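Local atomic coordinates of sulfate transporter/antisigma-factor antagonist STAS (Planctomyces limnophilus, PDB entry 3T6O), a protein that probably acts as an anti-sigma factor antagonist, a STAS-domain regulator that relieves an anti-sigma factor's hold on its sigma factor. Residues A[83-94]-A[105-113]. Sequence-based numbering, arbitrary orientation. Where two conformers were deposited one is given.
Sequences VFALCSVSPYCV and VWPRYSTKQ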
ATOM      1  N   VAL A  83      19.693  -7.623  10.163  1.00 30.37           N
ATOM      2  CA  VAL A  83      19.575  -6.360  10.875  1.00 26.92           C
ATOM      3  C   VAL A  83      19.414  -5.291   9.850  1.00 22.84           C
ATOM      4  O   VAL A  83      20.171  -5.234   8.887  1.00 22.25           O
ATOM      5  CB  VAL A  83      20.843  -5.992  11.732  1.00 27.54           C
ATOM      6  CG1 VAL A  83      20.692  -4.586  12.343  1.00 26.34           C
ATOM      7  CG2 VAL A  83      21.160  -7.050  12.784  1.00 29.42           C
ATOM      8  N   PHE A  84      18.436  -4.427  10.062  1.00 20.02           N
ATOM      9  CA  PHE A  84      18.192  -3.293   9.190  1.00 18.05           C
ATOM     10  C   PHE A  84      18.227  -2.087  10.120  1.00 17.33           C
ATOM     11  O   PHE A  84      17.332  -1.946  10.976  1.00 19.02           O
ATOM     12  CB  PHE A  84      16.809  -3.426   8.523  1.00 18.31           C
ATOM     13  CG  PHE A  84      16.539  -2.382   7.458  1.00 15.58           C
ATOM     14  CD1 PHE A  84      16.012  -1.173   7.791  1.00 16.33           C
ATOM     15  CD2 PHE A  84      16.755  -2.661   6.121  1.00 17.13           C
ATOM     16  CE1 PHE A  84      15.758  -0.197   6.831  1.00 16.93           C
ATOM     17  CE2 PHE A  84      16.519  -1.715   5.151  1.00 15.80           C
ATOM     18  CZ  PHE A  84      16.010  -0.467   5.511  1.00 18.24           C
ATOM     19  N   ALA A  85      19.268  -1.268   9.998  1.00 16.67           N
ATOM     20  CA  ALA A  85      19.592  -0.197  10.959  1.00 15.74           C
ATOM     21  C   ALA A  85      19.699   1.162  10.252  1.00 15.75           C
ATOM     22  O   ALA A  85      19.924   1.275   9.033  1.00 15.27           O
ATOM     23  CB  ALA A  85      20.933  -0.533  11.723  1.00 16.09           C
ATOM     24  N   LEU A  86      19.509   2.217  11.019  1.00 17.53           N
ATOM     25  CA  LEU A  86      19.751   3.569  10.523  1.00 17.69           C
ATOM     26  C   LEU A  86      20.871   4.223  11.334  1.00 18.15           C
ATOM     27  O   LEU A  86      21.164   3.792  12.471  1.00 19.52           O
ATOM     28  CB  LEU A  86      18.498   4.390  10.678  1.00 18.26           C
ATOM     29  CG  LEU A  86      17.150   3.848  10.193  1.00 20.51           C
ATOM     30  CD1 LEU A  86      16.053   4.925  10.441  1.00 22.86           C
ATOM     31  CD2 LEU A  86      17.187   3.474   8.750  1.00 14.91           C
ATOM     32  N   CYS A  87      21.509   5.237  10.753  1.00 17.62           N
ATOM     33  CA  CYS A  87      22.413   6.098  11.502  1.00 19.12           C
ATOM     34  C   CYS A  87      22.455   7.489  10.928  1.00 19.78           C
ATOM     35  O   CYS A  87      21.989   7.720   9.832  1.00 17.73           O
ATOM     36  CB  CYS A  87      23.850   5.558  11.618  1.00 19.73           C
ATOM     37  SG  CYS A  87      24.798   5.476  10.070  1.00 19.26           S
ATOM     38  N   SER A  88      22.962   8.414  11.738  1.00 21.22           N
ATOM     39  CA  SER A  88      23.197   9.795  11.323  1.00 23.51           C
ATOM     40  C   SER A  88      21.927  10.478  10.831  1.00 22.73           C
ATOM     41  O   SER A  88      21.938  11.240   9.862  1.00 22.87           O
ATOM     42  CB  SER A  88      24.328   9.856  10.287  1.00 23.91           C
ATOM     43  OG  SER A  88      25.508   9.469  10.952  1.00 27.27           O
ATOM     44  N   VAL A  89      20.850  10.237  11.563  1.00 22.94           N
ATOM     45  CA  VAL A  89      19.513  10.752  11.194  1.00 22.03           C
ATOM     46  C   VAL A  89      19.421  12.137  11.785  1.00 23.78           C
ATOM     47  O   VAL A  89      19.634  12.319  12.997  1.00 24.47           O
ATOM     48  CB  VAL A  89      18.402   9.851  11.730  1.00 21.90           C
ATOM     49  CG1 VAL A  89      16.963  10.289  11.176  1.00 21.51           C
ATOM     50  CG2 VAL A  89      18.675   8.455  11.369  1.00 19.16           C
ATOM     51  N   SER A  90      19.165  13.140  10.957  1.00 24.81           N
ATOM     52  CA  SER A  90      19.077  14.520  11.491  1.00 27.56           C
ATOM     53  C   SER A  90      17.913  14.648  12.472  1.00 28.98           C
ATOM     54  O   SER A  90      16.989  13.867  12.420  1.00 28.63           O
ATOM     55  CB  SER A  90      18.872  15.549  10.394  1.00 28.12           C
ATOM     56  OG  SER A  90      17.558  15.458   9.884  1.00 30.00           O
ATOM     57  N   PRO A  91      17.965  15.633  13.384  1.00 32.15           N
ATOM     58  CA  PRO A  91      16.865  15.779  14.328  1.00 33.69           C
ATOM     59  C   PRO A  91      15.486  15.929  13.686  1.00 34.46           C
ATOM     60  O   PRO A  91      14.512  15.408  14.229  1.00 35.27           O
ATOM     61  CB  PRO A  91      17.247  17.039  15.147  1.00 36.21           C
ATOM     62  CG  PRO A  91      18.710  17.108  15.085  1.00 35.67           C
ATOM     63  CD  PRO A  91      19.188  16.301  13.865  1.00 32.46           C
ATOM     64  N   TYR A  92      15.399  16.644  12.565  1.00 34.55           N
ATOM     65  CA  TYR A  92      14.148  16.733  11.895  0.50 33.97           C
ATOM     66  C   TYR A  92      13.682  15.360  11.372  1.00 32.91           C
ATOM     67  O   TYR A  92      12.512  15.017  11.517  1.00 33.17           O
ATOM     68  CB  TYR A  92      14.210  17.712  10.744  0.50 34.69           C
ATOM     69  CG  TYR A  92      12.909  17.715  10.028  0.50 33.35           C
ATOM     70  CD1 TYR A  92      11.797  18.336  10.584  0.50 34.62           C
ATOM     71  CD2 TYR A  92      12.761  17.061   8.836  0.50 30.97           C
ATOM     72  CE1 TYR A  92      10.575  18.323   9.935  0.50 32.40           C
ATOM     73  CE2 TYR A  92      11.556  17.056   8.179  0.50 30.25           C
ATOM     74  CZ  TYR A  92      10.463  17.684   8.732  0.50 30.90           C
ATOM     75  OH  TYR A  92       9.252  17.652   8.073  0.50 27.46           O
ATOM     76  N   CYS A  93      14.587  14.578  10.775  1.00 29.76           N
ATOM     77  CA  CYS A  93      14.206  13.335  10.211  1.00 27.85           C
ATOM     78  C   CYS A  93      13.742  12.377  11.312  1.00 27.10           C
ATOM     79  O   CYS A  93      12.839  11.545  11.083  1.00 25.60           O
ATOM     80  CB  CYS A  93      15.328  12.753   9.322  1.00 26.75           C
ATOM     81  SG  CYS A  93      15.616  13.755   7.782  1.00 31.17           S
ATOM     82  N   VAL A  94      14.299  12.528  12.512  1.00 27.44           N
ATOM     83  CA  VAL A  94      13.839  11.768  13.664  1.00 29.06           C
ATOM     84  C   VAL A  94      12.377  12.148  13.995  1.00 31.25           C
ATOM     85  O   VAL A  94      11.568  11.271  14.335  1.00 31.31           O
ATOM     86  CB  VAL A  94      14.715  11.982  14.904  1.00 30.44           C
ATOM     87  CG1 VAL A  94      14.115  11.239  16.105  1.00 32.73           C
ATOM     88  CG2 VAL A  94      16.141  11.499  14.666  1.00 28.54           C
ATOM     89  N   VAL A 105      11.547  -1.230  14.963  1.00 33.86           N
ATOM     90  CA  VAL A 105      12.280  -2.463  14.724  1.00 33.42           C
ATOM     91  C   VAL A 105      13.605  -2.232  13.985  1.00 31.24           C
ATOM     92  O   VAL A 105      14.293  -3.159  13.643  1.00 31.61           O
ATOM     93  CB  VAL A 105      11.379  -3.533  14.011  1.00 34.75           C
ATOM     94  CG1 VAL A 105       9.973  -3.523  14.614  1.00 38.02           C
ATOM     95  CG2 VAL A 105      11.284  -3.315  12.538  1.00 31.35           C
ATOM     96  N   TRP A 106      13.962  -0.982  13.709  1.00 29.41           N
ATOM     97  CA  TRP A 106      15.242  -0.671  13.067  1.00 26.18           C
ATOM     98  C   TRP A 106      16.144   0.028  14.123  1.00 26.12           C
ATOM     99  O   TRP A 106      15.829   1.144  14.580  1.00 25.41           O
ATOM    100  CB  TRP A 106      15.023   0.269  11.896  1.00 24.88           C
ATOM    101  CG  TRP A 106      14.113  -0.220  10.842  1.00 23.27           C
ATOM    102  CD1 TRP A 106      13.792  -1.515  10.549  1.00 25.12           C
ATOM    103  CD2 TRP A 106      13.440   0.578   9.898  1.00 21.44           C
ATOM    104  NE1 TRP A 106      12.950  -1.564   9.478  1.00 24.80           N
ATOM    105  CE2 TRP A 106      12.726  -0.285   9.050  1.00 24.02           C
ATOM    106  CE3 TRP A 106      13.372   1.950   9.676  1.00 21.39           C
ATOM    107  CZ2 TRP A 106      11.919   0.183   8.032  1.00 24.15           C
ATOM    108  CZ3 TRP A 106      12.599   2.418   8.664  1.00 22.53           C
ATOM    109  CH2 TRP A 106      11.872   1.539   7.846  1.00 24.08           C
ATOM    110  N   PRO A 107      17.182  -0.658  14.597  1.00 26.05           N
ATOM    111  CA  PRO A 107      18.042   0.033  15.563  1.00 25.87           C
ATOM    112  C   PRO A 107      18.616   1.280  14.922  1.00 24.11           C
ATOM    113  O   PRO A 107      18.983   1.256  13.741  1.00 22.12           O
ATOM    114  CB  PRO A 107      19.125  -0.985  15.859  1.00 26.53           C
ATOM    115  CG  PRO A 107      18.904  -2.111  14.961  1.00 25.92           C
ATOM    116  CD  PRO A 107      17.573  -2.060  14.417  1.00 26.44           C
ATOM    117  N   ARG A 108      18.608   2.380  15.666  1.00 23.62           N
ATOM    118  CA  ARG A 108      19.202   3.607  15.200  1.00 22.54           C
ATOM    119  C   ARG A 108      20.428   4.030  16.060  1.00 22.60           C
ATOM    120  O   ARG A 108      20.395   3.954  17.287  1.00 22.25           O
ATOM    121  CB  ARG A 108      18.156   4.687  15.163  1.00 22.72           C
ATOM    122  CG  ARG A 108      18.712   6.059  14.754  1.00 24.57           C
ATOM    123  CD  ARG A 108      17.559   6.986  14.424  1.00 26.74           C
ATOM    124  NE  ARG A 108      16.798   7.337  15.607  1.00 31.82           N
ATOM    125  CZ  ARG A 108      17.122   8.285  16.477  1.00 34.92           C
ATOM    126  NH1 ARG A 108      18.263   8.984  16.364  1.00 35.83           N
ATOM    127  NH2 ARG A 108      16.298   8.512  17.498  1.00 39.28           N
ATOM    128  N   TYR A 109      21.470   4.494  15.381  1.00 21.07           N
ATOM    129  CA  TYR A 109      22.772   4.855  16.000  1.00 23.07           C
ATOM    130  C   TYR A 109      23.210   6.252  15.559  1.00 22.96           C
ATOM    131  O   TYR A 109      22.805   6.740  14.501  1.00 22.39           O
ATOM    132  CB  TYR A 109      23.856   3.845  15.611  1.00 22.24           C
ATOM    133  CG  TYR A 109      23.544   2.437  16.030  1.00 23.30           C
ATOM    134  CD1 TYR A 109      23.780   2.001  17.315  1.00 27.45           C
ATOM    135  CD2 TYR A 109      22.974   1.555  15.145  1.00 24.90           C
ATOM    136  CE1 TYR A 109      23.450   0.690  17.705  1.00 29.06           C
ATOM    137  CE2 TYR A 109      22.658   0.266  15.509  1.00 24.79           C
ATOM    138  CZ  TYR A 109      22.885  -0.156  16.770  1.00 26.93           C
ATOM    139  OH  TYR A 109      22.581  -1.463  17.074  1.00 30.90           O
ATOM    140  N   SER A 110      24.015   6.921  16.368  1.00 24.76           N
ATOM    141  CA  SER A 110      24.273   8.331  16.072  1.00 26.06           C
ATOM    142  C   SER A 110      25.240   8.509  14.927  1.00 24.67           C
ATOM    143  O   SER A 110      25.143   9.483  14.238  1.00 25.45           O
ATOM    144  CB  SER A 110      24.752   9.112  17.305  1.00 28.56           C
ATOM    145  OG  SER A 110      25.979   8.618  17.731  1.00 32.33           O
ATOM    146  N   THR A 111      26.152   7.565  14.726  1.00 23.77           N
ATOM    147  CA  THR A 111      27.141   7.636  13.662  1.00 23.54           C
ATOM    148  C   THR A 111      27.325   6.249  13.035  1.00 21.26           C
ATOM    149  O   THR A 111      26.977   5.232  13.630  1.00 21.29           O
ATOM    150  CB  THR A 111      28.521   8.101  14.184  1.00 24.65           C
ATOM    151  OG1 THR A 111      29.053   7.070  15.004  1.00 25.39           O
ATOM    152  CG2 THR A 111      28.448   9.423  15.023  1.00 28.43           C
ATOM    153  N   LYS A 112      27.876   6.222  11.843  1.00 19.98           N
ATOM    154  CA  LYS A 112      28.199   4.976  11.170  1.00 19.33           C
ATOM    155  C   LYS A 112      29.148   4.091  11.982  1.00 21.18           C
ATOM    156  O   LYS A 112      28.946   2.864  12.067  1.00 20.22           O
ATOM    157  CB  LYS A 112      28.831   5.241   9.794  1.00 19.54           C
ATOM    158  CG  LYS A 112      29.149   3.927   9.070  1.00 18.41           C
ATOM    159  CD  LYS A 112      29.405   4.072   7.581  1.00 21.55           C
ATOM    160  CE  LYS A 112      30.594   4.952   7.254  1.00 24.13           C
ATOM    161  NZ  LYS A 112      30.932   4.744   5.789  1.00 25.54           N
ATOM    162  N   GLN A 113      30.199   4.702  12.531  1.00 22.54           N
ATOM    163  CA  GLN A 113      31.186   3.972  13.340  1.00 24.34           C
ATOM    164  C   GLN A 113      30.508   3.247  14.489  1.00 24.34           C
ATOM    165  O   GLN A 113      30.737   2.056  14.682  1.00 24.38           O
ATOM    166  CB  GLN A 113      32.261   4.897  13.866  1.00 26.84           C
ATOM    167  CG  GLN A 113      33.383   4.212  14.660  1.00 30.42           C
ATOM    168  CD  GLN A 113      34.579   5.171  14.847  1.00 36.50           C
ATOM    169  OE1 GLN A 113      35.350   5.402  13.898  1.00 39.16           O
ATOM    170  NE2 GLN A 113      34.735   5.723  16.059  1.00 33.46           N
TER
HETATM  171  O   HOH W   1      16.612  -4.692  12.120  1.00 26.53           O
HETATM  172  O   HOH W   2      26.356  11.536  12.381  1.00 30.67           O
HETATM  173  O   HOH W   3      27.643   8.640   9.599  1.00 42.05           O
HETATM  174  O   HOH W   4      20.810   8.844  14.331  1.00 24.92           O
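Tyr109 O is gripped twice: Ser88 N donates to it at 3.2 Å, lying in the carbonyl plane, and a water donates from 2.9 Å. That water also accepts from Val89 N and Arg108 NH1, tying the turn after strand 83-87 to the edge strand. Leu86 N to Pro107 O (2.9 Å) and Tyr109 N to Leu86 O (3.0 Å) continue the parallel pairing; Pro107 has no N-H to extend it, and its CD lies 3.5 Å from Phe84 O instead. On the face carrying Leu86 and Arg108, arginine's long aliphatic chain suits crossing Val89, CD lying 3.6 Å from CG2. A bend at chi3 (69°) sets the guanidinium under Val94 CG2 while NH1 still reaches the water. Phe84 and Trp106 run alongside in the same direction, Phe84 CD1 3.4 Å above the indole plane and the phenyl at 49° to the five-membered ring; the indole is broad enough to meet Leu86 CD1 too, near CE3 (4.1 Å). Replacing Trp106 by an alanine is likely to leave both without their flat partner, opening a gap toward helix 63-76. With helix 91-97 linking parallel strands 83-87 and 108-109, this is the last beta-alpha-beta crossover of the STAS fold.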